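Local coordinates for trehalose-6-phosphate phosphatase (Candida albicans, PDB 5DXF), which is a fungal protein whose N-terminal domain belongs to glycosyltransferase family 20, with a two-lobed fold of the GT-B kind, at residues Val346-Glu351 and Arg386-Ile391; Arg339-Val343 and His379-Glu384; Leu422-Ala428 and Glu443-Gln448; Val327-Lys331 and Glu365-Ile370; Ile355-Tyr360 and Ala482-Asn486. All blocks are in the same frame, centred on the assembly; numbering follows the deposited sequence.

Interaction 1 of 5, residues Val346-Glu351 and Arg386-Ile391; sequences VIQKLE and RVTEII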
# COMPACT_ATOMS: atom_id res chain seq x y z
N VAL A 346 -1.46 -5.58 13.73
CA VAL A 346 -1.36 -7.00 14.02
C VAL A 346 -1.64 -7.26 15.50
O VAL A 346 -2.29 -8.25 15.86
CB VAL A 346 0.03 -7.55 13.65
CG1 VAL A 346 0.14 -9.03 13.99
CG2 VAL A 346 0.31 -7.33 12.17
N ILE A 347 -1.15 -6.36 16.35
CA ILE A 347 -1.36 -6.45 17.79
C ILE A 347 -2.84 -6.48 18.16
O ILE A 347 -3.28 -7.30 18.97
CB ILE A 347 -0.67 -5.27 18.52
CG1 ILE A 347 0.85 -5.41 18.43
CG2 ILE A 347 -1.12 -5.20 19.97
CD1 ILE A 347 1.60 -4.16 18.80
N GLN A 348 -3.61 -5.58 17.55
CA GLN A 348 -5.05 -5.51 17.80
C GLN A 348 -5.74 -6.78 17.33
O GLN A 348 -6.69 -7.26 17.97
CB GLN A 348 -5.66 -4.28 17.12
CG GLN A 348 -5.30 -2.95 17.77
CD GLN A 348 -3.86 -2.55 17.55
OE1 GLN A 348 -3.28 -2.82 16.50
NE2 GLN A 348 -3.26 -1.91 18.55
N LYS A 349 -5.27 -7.33 16.22
CA LYS A 349 -5.80 -8.58 15.68
C LYS A 349 -5.57 -9.72 16.66
O LYS A 349 -6.48 -10.52 16.92
CB LYS A 349 -5.15 -8.90 14.33
CG LYS A 349 -5.69 -10.15 13.66
CD LYS A 349 -4.89 -10.50 12.42
CE LYS A 349 -4.77 -9.31 11.48
NZ LYS A 349 -4.11 -9.67 10.19
N LEU A 350 -4.36 -9.80 17.20
CA LEU A 350 -4.00 -10.86 18.13
C LEU A 350 -4.73 -10.72 19.47
O LEU A 350 -5.12 -11.72 20.07
CB LEU A 350 -2.49 -10.87 18.36
CG LEU A 350 -1.65 -11.17 17.13
CD1 LEU A 350 -0.17 -11.08 17.46
CD2 LEU A 350 -1.99 -12.53 16.55
N GLU A 351 -4.93 -9.49 19.92
CA GLU A 351 -5.66 -9.25 21.16
C GLU A 351 -7.12 -9.63 21.00
O GLU A 351 -7.69 -10.33 21.84
CB GLU A 351 -5.52 -7.78 21.58
CG GLU A 351 -4.24 -7.49 22.36
CD GLU A 351 -3.88 -6.03 22.36
OE1 GLU A 351 -2.90 -5.66 23.05
OE2 GLU A 351 -4.56 -5.23 21.68
N ARG A 386 6.14 -7.28 21.02
CA ARG A 386 4.80 -7.34 21.60
C ARG A 386 3.93 -8.37 20.88
O ARG A 386 3.32 -9.23 21.52
CB ARG A 386 4.12 -5.97 21.54
CG ARG A 386 4.75 -4.91 22.42
CD ARG A 386 4.06 -3.57 22.22
NE ARG A 386 2.66 -3.64 22.63
CZ ARG A 386 1.77 -2.67 22.42
NH1 ARG A 386 2.13 -1.56 21.79
NH2 ARG A 386 0.52 -2.82 22.83
N VAL A 387 3.87 -8.27 19.55
CA VAL A 387 3.17 -9.24 18.71
C VAL A 387 3.55 -10.66 19.09
O VAL A 387 2.69 -11.53 19.31
CB VAL A 387 3.50 -9.05 17.20
CG1 VAL A 387 3.22 -10.33 16.42
CG2 VAL A 387 2.71 -7.88 16.63
N THR A 388 4.86 -10.87 19.16
CA THR A 388 5.43 -12.15 19.50
C THR A 388 5.04 -12.63 20.90
O THR A 388 4.74 -13.81 21.10
CB THR A 388 6.95 -12.07 19.39
OG1 THR A 388 7.33 -12.04 18.01
CG2 THR A 388 7.56 -13.23 20.03
N GLU A 389 5.07 -11.71 21.85
CA GLU A 389 4.67 -12.02 23.22
C GLU A 389 3.22 -12.49 23.27
O GLU A 389 2.89 -13.49 23.93
CB GLU A 389 4.88 -10.81 24.13
CG GLU A 389 4.38 -10.99 25.56
CD GLU A 389 4.77 -9.84 26.47
OE1 GLU A 389 4.18 -9.71 27.57
OE2 GLU A 389 5.69 -9.07 26.10
N ILE A 390 2.35 -11.77 22.57
CA ILE A 390 0.93 -12.13 22.52
C ILE A 390 0.74 -13.49 21.86
O ILE A 390 -0.05 -14.31 22.34
CB ILE A 390 0.11 -11.07 21.77
CG1 ILE A 390 0.35 -9.68 22.36
CG2 ILE A 390 -1.37 -11.40 21.82
CD1 ILE A 390 -0.13 -8.54 21.49
N ILE A 391 1.46 -13.74 20.77
CA ILE A 391 1.39 -15.03 20.09
C ILE A 391 1.81 -16.16 21.03
O ILE A 391 1.11 -17.17 21.15
CB ILE A 391 2.27 -15.07 18.83
CG1 ILE A 391 1.71 -14.13 17.76
CG2 ILE A 391 2.35 -16.48 18.27
CD1 ILE A 391 2.54 -14.08 16.49
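I347 reaches across to three residues of helix 381-398 with three different atoms. From CB the side chain divides. CG1, beside the backbone N (chi1 -69°), lies against V387, 3.6 Å from its CG2, while I347 CG2 meets I390 CD1 at 3.8 Å. The tip, CD1, stands over the centre of one face of the R386 guanidinium, 3.9 Å from CZ, so a charged group at the margin covers the hydrocarbon core with its flat side. E351 lies near that arginine, but its OE1 stays 4.5 Å from R386 NH2, beyond a salt bridge. One turn on, L350 CB packs on I390 CG2, and L350 CD1 touches I391 CG1 at 3.6 Å. Branched aliphatic side chains suit such intermeshing. The two helix segments run nearly parallel, their axes 13° apart and 9.5 Å at closest approach, as neighbouring helices on one face of a Rossmann-like sheet do. Beneath them, V387 and I391 rest on strand 406-409, and K349 turns to D338 and Q371.

Interaction 2 of 5, residues Arg339-Val343 and His379-Glu384; sequences RLDKV and HSANVE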
# COMPACT_ATOMS: atom_id res chain seq x y z
N ARG A 339 2.50 -6.16 7.10
CA ARG A 339 3.83 -5.78 7.58
C ARG A 339 3.78 -5.63 9.10
O ARG A 339 2.77 -5.20 9.65
CB ARG A 339 4.29 -4.47 6.93
CG ARG A 339 4.75 -4.62 5.49
CD ARG A 339 5.10 -3.28 4.88
NE ARG A 339 5.90 -3.42 3.66
CZ ARG A 339 6.42 -2.39 2.99
NH1 ARG A 339 6.22 -1.15 3.41
NH2 ARG A 339 7.13 -2.61 1.90
N LEU A 340 4.87 -5.95 9.78
CA LEU A 340 4.84 -5.87 11.22
C LEU A 340 5.14 -4.43 11.57
O LEU A 340 6.26 -3.98 11.48
CB LEU A 340 5.90 -6.78 11.82
CG LEU A 340 5.43 -8.15 12.28
CD1 LEU A 340 6.49 -8.85 13.11
CD2 LEU A 340 4.14 -8.02 13.05
N ASP A 341 4.09 -3.73 11.97
CA ASP A 341 4.11 -2.29 12.12
C ASP A 341 3.08 -1.83 13.11
O ASP A 341 2.21 -2.59 13.49
CB ASP A 341 3.82 -1.64 10.78
CG ASP A 341 4.93 -0.78 10.33
OD1 ASP A 341 5.66 -0.27 11.20
OD2 ASP A 341 5.09 -0.60 9.11
N LYS A 342 3.20 -0.60 13.56
CA LYS A 342 2.20 0.02 14.40
C LYS A 342 0.85 0.20 13.71
O LYS A 342 -0.19 0.02 14.31
CB LYS A 342 2.69 1.35 14.94
CG LYS A 342 3.98 1.25 15.73
CD LYS A 342 4.12 2.41 16.69
CE LYS A 342 5.42 2.33 17.46
NZ LYS A 342 6.42 3.32 16.98
N VAL A 343 0.88 0.57 12.44
CA VAL A 343 -0.30 0.96 11.68
C VAL A 343 -1.10 -0.21 11.11
O VAL A 343 -2.31 -0.12 10.96
CB VAL A 343 0.08 1.89 10.51
CG1 VAL A 343 0.41 3.27 11.03
CG2 VAL A 343 1.25 1.32 9.72
N HIS A 379 11.90 0.66 15.06
CA HIS A 379 10.94 1.02 16.10
C HIS A 379 9.66 0.21 15.92
O HIS A 379 8.61 0.51 16.50
CB HIS A 379 10.64 2.53 16.12
CG HIS A 379 10.63 3.12 17.49
ND1 HIS A 379 11.71 3.04 18.34
CD2 HIS A 379 9.67 3.80 18.17
CE1 HIS A 379 11.43 3.64 19.48
NE2 HIS A 379 10.19 4.11 19.41
N SER A 380 9.77 -0.82 15.09
CA SER A 380 8.77 -1.86 14.97
C SER A 380 9.35 -3.09 15.65
O SER A 380 8.71 -4.15 15.71
CB SER A 380 8.44 -2.14 13.50
OG SER A 380 9.60 -2.02 12.70
N ALA A 381 10.57 -2.94 16.15
CA ALA A 381 11.24 -3.97 16.93
C ALA A 381 10.42 -4.30 18.17
O ALA A 381 10.23 -5.47 18.50
CB ALA A 381 12.64 -3.50 17.32
N ASN A 382 9.92 -3.27 18.84
CA ASN A 382 9.03 -3.48 19.98
C ASN A 382 7.66 -3.94 19.52
O ASN A 382 6.95 -4.61 20.27
CB ASN A 382 8.90 -2.20 20.81
CG ASN A 382 10.22 -1.77 21.42
OD1 ASN A 382 11.14 -2.57 21.56
ND2 ASN A 382 10.30 -0.49 21.78
N VAL A 383 7.28 -3.59 18.30
CA VAL A 383 6.06 -4.12 17.71
C VAL A 383 6.21 -5.63 17.51
O VAL A 383 5.33 -6.40 17.86
CB VAL A 383 5.72 -3.45 16.36
CG1 VAL A 383 4.61 -4.20 15.65
CG2 VAL A 383 5.34 -2.00 16.57
N GLU A 384 7.36 -6.03 16.97
CA GLU A 384 7.63 -7.45 16.77
C GLU A 384 7.68 -8.17 18.12
O GLU A 384 7.19 -9.29 18.25
CB GLU A 384 8.95 -7.65 16.01
CG GLU A 384 9.22 -9.10 15.66
CD GLU A 384 10.59 -9.32 15.05
OE1 GLU A 384 11.15 -8.38 14.44
OE2 GLU A 384 11.12 -10.44 15.19
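The imidazole of H379, poorly ordered, is met at its edge by K342, whose NZ lies near the ring plane, 3.5 Å from H379 CD2. The other flat group is the carboxylate of D341: its OD1 comes 4.1 Å from S380 CB and also accepts a weak bond from the N of K342 in its own loop. Both polar residues suit this end of the contact, which lies toward the surface. The loop follows strand 332-339 and leads into helix 346-359, while S380 and H379 stand just before helix 381-398. Both segments therefore sit at the C-terminal ends of strands in a parallel sheet built from beta-alpha-beta units, where D341 and V343 also touch W157 of helix 147-160 of the other lobe. V383 and L340 carry most of the buried part. V383 CG1, trans to the backbone N (chi1 169°), faces the carbonyl of D341 at 3.6 Å from O, and V383 CG2 packs against K342 CG at the same 3.6 Å. L340 crosses E384 at about a right angle, its CD1 3.7 Å from E384 CG. The glutamate thus offers methylenes to the leucine while its OE2 reaches on to Q410 in a weak hydrogen bond.

Interaction 3 of 5, residues Leu422-Ala428 and Glu443-Gln448; sequences LRVADLA and EFVICQ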
# COMPACT_ATOMS: atom_id res chain seq x y z
N LEU A 422 -5.07 -17.43 0.77
CA LEU A 422 -6.28 -16.62 0.70
C LEU A 422 -7.50 -17.46 0.31
O LEU A 422 -8.58 -17.29 0.88
CB LEU A 422 -6.10 -15.47 -0.29
CG LEU A 422 -5.10 -14.39 0.12
CD1 LEU A 422 -5.08 -13.26 -0.89
CD2 LEU A 422 -5.42 -13.86 1.51
N ARG A 423 -7.33 -18.37 -0.64
CA ARG A 423 -8.44 -19.21 -1.09
C ARG A 423 -8.93 -20.20 -0.01
O ARG A 423 -10.13 -20.38 0.16
CB ARG A 423 -8.06 -19.98 -2.36
CG ARG A 423 -8.32 -19.21 -3.65
CD ARG A 423 -8.08 -20.08 -4.87
NE ARG A 423 -8.95 -21.25 -4.89
CZ ARG A 423 -8.80 -22.29 -5.69
NH1 ARG A 423 -7.80 -22.32 -6.56
NH2 ARG A 423 -9.65 -23.31 -5.63
N VAL A 424 -8.01 -20.82 0.72
CA VAL A 424 -8.40 -21.80 1.74
C VAL A 424 -9.00 -21.10 2.96
O VAL A 424 -9.65 -21.73 3.80
CB VAL A 424 -7.20 -22.68 2.20
CG1 VAL A 424 -7.68 -23.89 3.00
CG2 VAL A 424 -6.37 -23.13 1.01
N ALA A 425 -8.79 -19.79 3.06
CA ALA A 425 -9.24 -19.03 4.22
C ALA A 425 -10.75 -19.09 4.44
O ALA A 425 -11.54 -18.92 3.51
CB ALA A 425 -8.80 -17.59 4.10
N ASP A 426 -11.15 -19.37 5.67
CA ASP A 426 -12.54 -19.29 6.07
C ASP A 426 -12.85 -17.90 6.60
O ASP A 426 -14.00 -17.53 6.77
CB ASP A 426 -12.85 -20.36 7.11
CG ASP A 426 -12.63 -21.77 6.60
OD1 ASP A 426 -13.40 -22.24 5.74
OD2 ASP A 426 -11.67 -22.42 7.08
N LEU A 427 -11.80 -17.13 6.86
CA LEU A 427 -11.95 -15.77 7.35
C LEU A 427 -10.79 -14.89 6.91
O LEU A 427 -9.68 -15.35 6.75
CB LEU A 427 -12.04 -15.76 8.87
CG LEU A 427 -12.88 -14.68 9.54
CD1 LEU A 427 -12.36 -14.38 10.92
CD2 LEU A 427 -12.94 -13.41 8.72
N ALA A 428 -11.06 -13.61 6.75
CA ALA A 428 -10.02 -12.64 6.56
C ALA A 428 -10.25 -11.58 7.61
O ALA A 428 -11.38 -11.19 7.84
CB ALA A 428 -10.10 -12.04 5.18
N GLU A 443 -7.71 -8.54 -2.73
CA GLU A 443 -7.22 -9.82 -3.24
C GLU A 443 -7.98 -11.00 -2.62
O GLU A 443 -8.33 -11.95 -3.32
CB GLU A 443 -5.72 -9.96 -2.97
CG GLU A 443 -4.85 -9.36 -4.07
CD GLU A 443 -3.45 -9.04 -3.59
OE1 GLU A 443 -2.61 -8.67 -4.44
OE2 GLU A 443 -3.19 -9.15 -2.38
N PHE A 444 -8.23 -10.92 -1.32
CA PHE A 444 -8.99 -11.93 -0.61
C PHE A 444 -10.40 -12.06 -1.17
O PHE A 444 -10.89 -13.18 -1.39
CB PHE A 444 -9.04 -11.61 0.89
CG PHE A 444 -10.05 -12.43 1.66
CD1 PHE A 444 -9.73 -13.70 2.10
CD2 PHE A 444 -11.30 -11.92 1.95
CE1 PHE A 444 -10.64 -14.46 2.81
CE2 PHE A 444 -12.23 -12.66 2.66
CZ PHE A 444 -11.90 -13.94 3.09
N VAL A 445 -11.05 -10.92 -1.38
CA VAL A 445 -12.41 -10.92 -1.92
C VAL A 445 -12.43 -11.59 -3.29
O VAL A 445 -13.34 -12.37 -3.59
CB VAL A 445 -12.98 -9.48 -2.02
CG1 VAL A 445 -14.29 -9.49 -2.79
CG2 VAL A 445 -13.19 -8.89 -0.64
N ILE A 446 -11.43 -11.30 -4.12
CA ILE A 446 -11.32 -11.99 -5.41
C ILE A 446 -11.18 -13.50 -5.20
O ILE A 446 -11.84 -14.31 -5.86
CB ILE A 446 -10.12 -11.51 -6.25
CG1 ILE A 446 -10.31 -10.06 -6.70
CG2 ILE A 446 -9.92 -12.40 -7.46
CD1 ILE A 446 -9.20 -9.58 -7.59
N CYS A 447 -10.31 -13.87 -4.27
CA CYS A 447 -10.00 -15.28 -4.00
C CYS A 447 -11.17 -16.03 -3.39
O CYS A 447 -11.16 -17.26 -3.33
CB CYS A 447 -8.79 -15.39 -3.08
SG CYS A 447 -7.21 -14.97 -3.85
N GLN A 448 -12.18 -15.31 -2.93
CA GLN A 448 -13.32 -15.95 -2.27
C GLN A 448 -14.60 -15.95 -3.09
O GLN A 448 -15.66 -16.27 -2.56
CB GLN A 448 -13.60 -15.27 -0.92
CG GLN A 448 -12.55 -15.56 0.12
CD GLN A 448 -12.40 -17.03 0.41
OE1 GLN A 448 -13.36 -17.79 0.34
NE2 GLN A 448 -11.18 -17.45 0.72
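Q448 supplies the polar part of this contact, reaching for the carbonyls at the C-terminal end of helix 415-424. Bent at chi2 (-59°), its chain brings NE2 within 3.2 Å of R423 O, in a hydrogen bond of 146° at the hydrogen whose donor stands above the carbonyl plane. A weak, more bent bond links the same NE2 to L422 O. The other end of the amide, OE1, accepts from the backbone N of S453, so both ends of a buried glutamine are used and its rotation is fixed.

Aromatic packing comes next. With CG trans to the backbone N, F444 lays its ring beneath A428, whose methyl sits over the centre of one face in a CH-pi contact; Q448 CG covers the opposite face near the rim. A425 CB touches the edge, 3.9 Å from F444 CE1. A single methyl thus meets the ring at each place, one over a face and one at the edge.

The apolar contacts centre on L422: its CB is 3.8 Å from C447 SG, and its CD1 lies 4.0 Å from E443 CB. R423 contributes its stem, CG lying 3.5 Å from C447 O, and sends its guanidinium away to A310 O and E318.

Carbonyls at the end of helix 415-424, where the chain turns toward strand 428-430, thus meet an amide donor, and the buried amide is itself satisfied by R423 O, weakly by L422 O, and by S453 N.

Interaction 4 of 5, residues Val327-Lys331 and Glu365-Ile370; sequences VYKGK and ETVVLI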
# COMPACT_ATOMS: atom_id res chain seq x y z
N VAL A 327 -4.39 -30.51 5.41
CA VAL A 327 -3.71 -30.26 6.68
C VAL A 327 -4.68 -29.78 7.75
O VAL A 327 -4.69 -30.28 8.87
CB VAL A 327 -2.58 -29.21 6.51
CG1 VAL A 327 -1.86 -29.00 7.83
CG2 VAL A 327 -1.61 -29.64 5.43
N TYR A 328 -5.50 -28.80 7.39
CA TYR A 328 -6.37 -28.15 8.36
C TYR A 328 -7.80 -28.67 8.28
O TYR A 328 -8.77 -27.91 8.41
CB TYR A 328 -6.33 -26.64 8.15
CG TYR A 328 -4.93 -26.09 8.29
CD1 TYR A 328 -4.34 -25.97 9.54
CD2 TYR A 328 -4.20 -25.70 7.18
CE1 TYR A 328 -3.06 -25.48 9.68
CE2 TYR A 328 -2.92 -25.20 7.31
CZ TYR A 328 -2.35 -25.10 8.56
OH TYR A 328 -1.07 -24.60 8.70
N LYS A 329 -7.93 -29.98 8.09
CA LYS A 329 -9.22 -30.65 8.08
C LYS A 329 -9.90 -30.52 9.43
O LYS A 329 -9.28 -30.74 10.47
CB LYS A 329 -9.04 -32.12 7.70
CG LYS A 329 -10.32 -32.93 7.69
CD LYS A 329 -10.06 -34.37 7.25
CE LYS A 329 -9.58 -34.42 5.81
NZ LYS A 329 -10.63 -33.94 4.86
N GLY A 330 -11.18 -30.17 9.41
CA GLY A 330 -11.95 -30.03 10.64
C GLY A 330 -11.65 -28.76 11.41
O GLY A 330 -12.07 -28.62 12.56
N LYS A 331 -10.93 -27.83 10.79
CA LYS A 331 -10.56 -26.58 11.45
C LYS A 331 -10.92 -25.36 10.61
O LYS A 331 -10.98 -25.43 9.38
CB LYS A 331 -9.06 -26.57 11.77
CG LYS A 331 -8.66 -27.59 12.82
CD LYS A 331 -7.16 -27.58 13.08
CE LYS A 331 -6.81 -28.53 14.21
NZ LYS A 331 -7.56 -28.18 15.45
N GLU A 365 -9.64 -25.29 20.03
CA GLU A 365 -9.21 -26.49 19.30
C GLU A 365 -9.54 -26.46 17.80
O GLU A 365 -8.99 -27.26 17.04
CB GLU A 365 -9.82 -27.76 19.91
CG GLU A 365 -9.37 -28.06 21.33
CD GLU A 365 -10.02 -29.32 21.87
OE1 GLU A 365 -11.26 -29.37 21.93
OE2 GLU A 365 -9.28 -30.27 22.22
N THR A 366 -10.43 -25.57 17.38
CA THR A 366 -10.92 -25.60 16.00
C THR A 366 -10.57 -24.38 15.16
O THR A 366 -10.75 -24.40 13.94
CB THR A 366 -12.45 -25.77 15.98
OG1 THR A 366 -13.05 -24.87 16.92
CG2 THR A 366 -12.84 -27.20 16.34
N VAL A 367 -10.08 -23.32 15.78
CA VAL A 367 -9.73 -22.12 15.02
C VAL A 367 -8.23 -21.88 14.98
O VAL A 367 -7.57 -21.82 16.01
CB VAL A 367 -10.41 -20.86 15.60
CG1 VAL A 367 -10.12 -19.66 14.72
CG2 VAL A 367 -11.90 -21.08 15.71
N VAL A 368 -7.70 -21.75 13.77
CA VAL A 368 -6.28 -21.47 13.58
C VAL A 368 -6.08 -20.14 12.87
O VAL A 368 -6.62 -19.90 11.80
CB VAL A 368 -5.59 -22.58 12.77
CG1 VAL A 368 -4.15 -22.19 12.46
CG2 VAL A 368 -5.64 -23.90 13.53
N LEU A 369 -5.30 -19.26 13.50
CA LEU A 369 -4.97 -17.97 12.91
C LEU A 369 -3.61 -18.04 12.22
O LEU A 369 -2.59 -18.30 12.86
CB LEU A 369 -4.96 -16.86 13.98
CG LEU A 369 -4.75 -15.41 13.54
CD1 LEU A 369 -5.54 -14.46 14.43
CD2 LEU A 369 -3.28 -15.04 13.57
N ILE A 370 -3.60 -17.83 10.90
CA ILE A 370 -2.35 -17.83 10.14
C ILE A 370 -1.96 -16.41 9.77
O ILE A 370 -2.67 -15.74 9.01
CB ILE A 370 -2.45 -18.69 8.87
CG1 ILE A 370 -2.68 -20.15 9.24
CG2 ILE A 370 -1.20 -18.54 8.02
CD1 ILE A 370 -3.13 -21.02 8.09
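K331 and T366 bring the two backbones together, their CA atoms 4.7 Å apart, where a tight turn meets the start of a strand. The turn, type II from Y328 to K331, is closed by K331 N to Y328 O at 3.2 Å; its third position has a positive phi (76°), which suits G330. T366 O lies 3.3 Å from K331 CA. Beyond this the side chains spread along the strand. The stem of K331 runs over V368, CD being 4.0 Å from CG2, so the lysine spends its methylenes on a valine. Y328 points its ring at the same face of the strand: CE1 lies 4.4 Å from V368 CG1, and OH is 4.2 Å from I370 CD1. V327 CG1, at the end of helix 317-327, covers one face of that ring. V368 and I370, alternate residues of strand 367-374, both face this way, touching L333 of strand 332-339, and L407 and Y409 of strand 406-409. V367 and L369 project to the other face of the sheet, onto helix 346-359.

Interaction 5 of 5, residues Ile355-Tyr360 and Ala482-Asn486; sequences IFLDMY and AKTIN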
# COMPACT_ATOMS: atom_id res chain seq x y z
N ILE A 355 -9.12 -12.62 23.01
CA ILE A 355 -10.42 -12.40 23.63
C ILE A 355 -11.45 -13.37 23.05
O ILE A 355 -12.25 -13.95 23.79
CB ILE A 355 -10.93 -10.95 23.45
CG1 ILE A 355 -9.97 -9.95 24.11
CG2 ILE A 355 -12.32 -10.79 24.04
CD1 ILE A 355 -10.13 -9.87 25.61
N PHE A 356 -11.41 -13.55 21.73
CA PHE A 356 -12.31 -14.47 21.04
C PHE A 356 -12.18 -15.89 21.55
O PHE A 356 -13.18 -16.58 21.75
CB PHE A 356 -12.06 -14.43 19.53
CG PHE A 356 -12.67 -15.57 18.78
CD1 PHE A 356 -14.03 -15.61 18.52
CD2 PHE A 356 -11.88 -16.61 18.31
CE1 PHE A 356 -14.59 -16.66 17.82
CE2 PHE A 356 -12.43 -17.67 17.61
CZ PHE A 356 -13.79 -17.69 17.36
N LEU A 357 -10.95 -16.34 21.76
CA LEU A 357 -10.70 -17.67 22.30
C LEU A 357 -11.17 -17.77 23.75
O LEU A 357 -11.62 -18.82 24.19
CB LEU A 357 -9.22 -18.03 22.18
CG LEU A 357 -8.72 -18.26 20.76
CD1 LEU A 357 -7.25 -18.66 20.76
CD2 LEU A 357 -9.56 -19.31 20.05
N ASP A 358 -11.05 -16.65 24.45
CA ASP A 358 -11.48 -16.52 25.82
C ASP A 358 -12.97 -16.68 26.01
O ASP A 358 -13.42 -17.34 26.93
CB ASP A 358 -11.07 -15.16 26.34
CG ASP A 358 -9.85 -15.20 27.20
OD1 ASP A 358 -9.98 -15.57 28.38
OD2 ASP A 358 -8.76 -14.88 26.71
N MET A 359 -13.73 -16.05 25.13
CA MET A 359 -15.18 -15.97 25.22
C MET A 359 -15.90 -17.21 24.73
O MET A 359 -16.95 -17.57 25.25
CB MET A 359 -15.68 -14.75 24.45
CG MET A 359 -15.28 -13.41 25.05
SD MET A 359 -15.77 -12.02 24.02
CE MET A 359 -17.53 -12.32 23.84
N TYR A 360 -15.35 -17.86 23.71
CA TYR A 360 -16.03 -18.99 23.07
C TYR A 360 -15.24 -20.29 23.17
O TYR A 360 -14.33 -20.52 22.37
CB TYR A 360 -16.32 -18.65 21.61
CG TYR A 360 -17.06 -17.35 21.43
CD1 TYR A 360 -18.44 -17.28 21.57
CD2 TYR A 360 -16.38 -16.18 21.13
CE1 TYR A 360 -19.12 -16.09 21.41
CE2 TYR A 360 -17.05 -14.98 20.97
CZ TYR A 360 -18.42 -14.94 21.11
OH TYR A 360 -19.09 -13.75 20.94
N ALA A 482 -13.78 -9.81 18.84
CA ALA A 482 -14.13 -11.17 19.21
C ALA A 482 -15.57 -11.52 18.81
O ALA A 482 -15.81 -12.50 18.08
CB ALA A 482 -13.94 -11.37 20.70
N LYS A 483 -16.51 -10.71 19.29
CA LYS A 483 -17.92 -10.87 18.96
C LYS A 483 -18.14 -10.94 17.45
O LYS A 483 -18.90 -11.78 16.96
CB LYS A 483 -18.74 -9.72 19.55
CG LYS A 483 -18.94 -9.79 21.06
CD LYS A 483 -19.38 -8.44 21.60
CE LYS A 483 -20.32 -8.59 22.79
NZ LYS A 483 -19.70 -9.36 23.90
N THR A 484 -17.46 -10.06 16.72
CA THR A 484 -17.58 -9.99 15.27
C THR A 484 -17.06 -11.26 14.60
O THR A 484 -17.66 -11.75 13.65
CB THR A 484 -16.82 -8.78 14.70
OG1 THR A 484 -17.22 -7.59 15.40
CG2 THR A 484 -17.12 -8.61 13.22
N ILE A 485 -15.93 -11.77 15.09
CA ILE A 485 -15.36 -13.00 14.56
C ILE A 485 -16.32 -14.16 14.75
O ILE A 485 -16.57 -14.94 13.82
CB ILE A 485 -14.00 -13.31 15.22
CG1 ILE A 485 -12.92 -12.34 14.73
CG2 ILE A 485 -13.58 -14.74 14.94
CD1 ILE A 485 -11.66 -12.36 15.56
N ASN A 486 -16.88 -14.27 15.96
CA ASN A 486 -17.90 -15.29 16.22
C ASN A 486 -19.09 -15.15 15.27
O ASN A 486 -19.58 -16.15 14.74
CB ASN A 486 -18.37 -15.23 17.67
CG ASN A 486 -19.42 -16.28 17.99
OD1 ASN A 486 -19.12 -17.46 18.13
ND2 ASN A 486 -20.68 -15.84 18.09
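Two helices of the C-terminal lobe cross here, 346-359 near its end and 478-489 in its middle, with the local axes 9.0 Å apart and a crossing angle of -68°. A482 stands at the crossing, its CA 4.2 Å from F356 CA; its small side chain lets the backbones come near, and the methyl fits 3.5 Å from F356 N, also touching I355 CG2 and M359 SD. F356 swings its ring, CG trans to the backbone N, beneath I485, whose CG2 sits over the ring 3.7 Å from the centroid in a CH-pi contact. I485 also rests on I456 of strand 455-458, and W363 meets the F356 ring with planes about 40° apart. In this Rossmann-like lobe, helix 346-359 is the crossover between strands 332-339 and 367-374, while helix 478-489 follows strand 471-473, so the contact joins elements at distant places in the chain. Alongside, Y360 and N486 stack: the amide plane lies 3° from that of the ring, with N486 CG 3.4 Å from Y360 CE1, and N486 CB adds a CH-pi contact over the same ring. N486 OD1 accepts from W363 NE1, a bond that would help to fix the rotation of the amide. Further out, M359 CE comes 3.7 Å from K483 NZ, while Y360 OH packs against K483 CA.

How the interactions relate
All five interactions lie in one lobe. Interactions 1 and 3 are the buried ones: interaction 1 is aliphatic helix packing, whereas interaction 3 adds an amide and a phenyl ring at a helix end. Interactions 2, 4 and 5 are partly buried, mixing apolar packing with lysine stems, a histidine or tyrosine rings. Helix 381-398 serves both interactions 1 and 2, which touch where L340 CD2 meets V387 CG2. Helix 346-359 is shared by interactions 1 and 5, packing on helix 381-398 near its start and on helix 478-489 near its end. Strand 367-374, in interaction 4, touches both through L369 and V367. Interactions 2 and 4 concern opposite ends of the sheet.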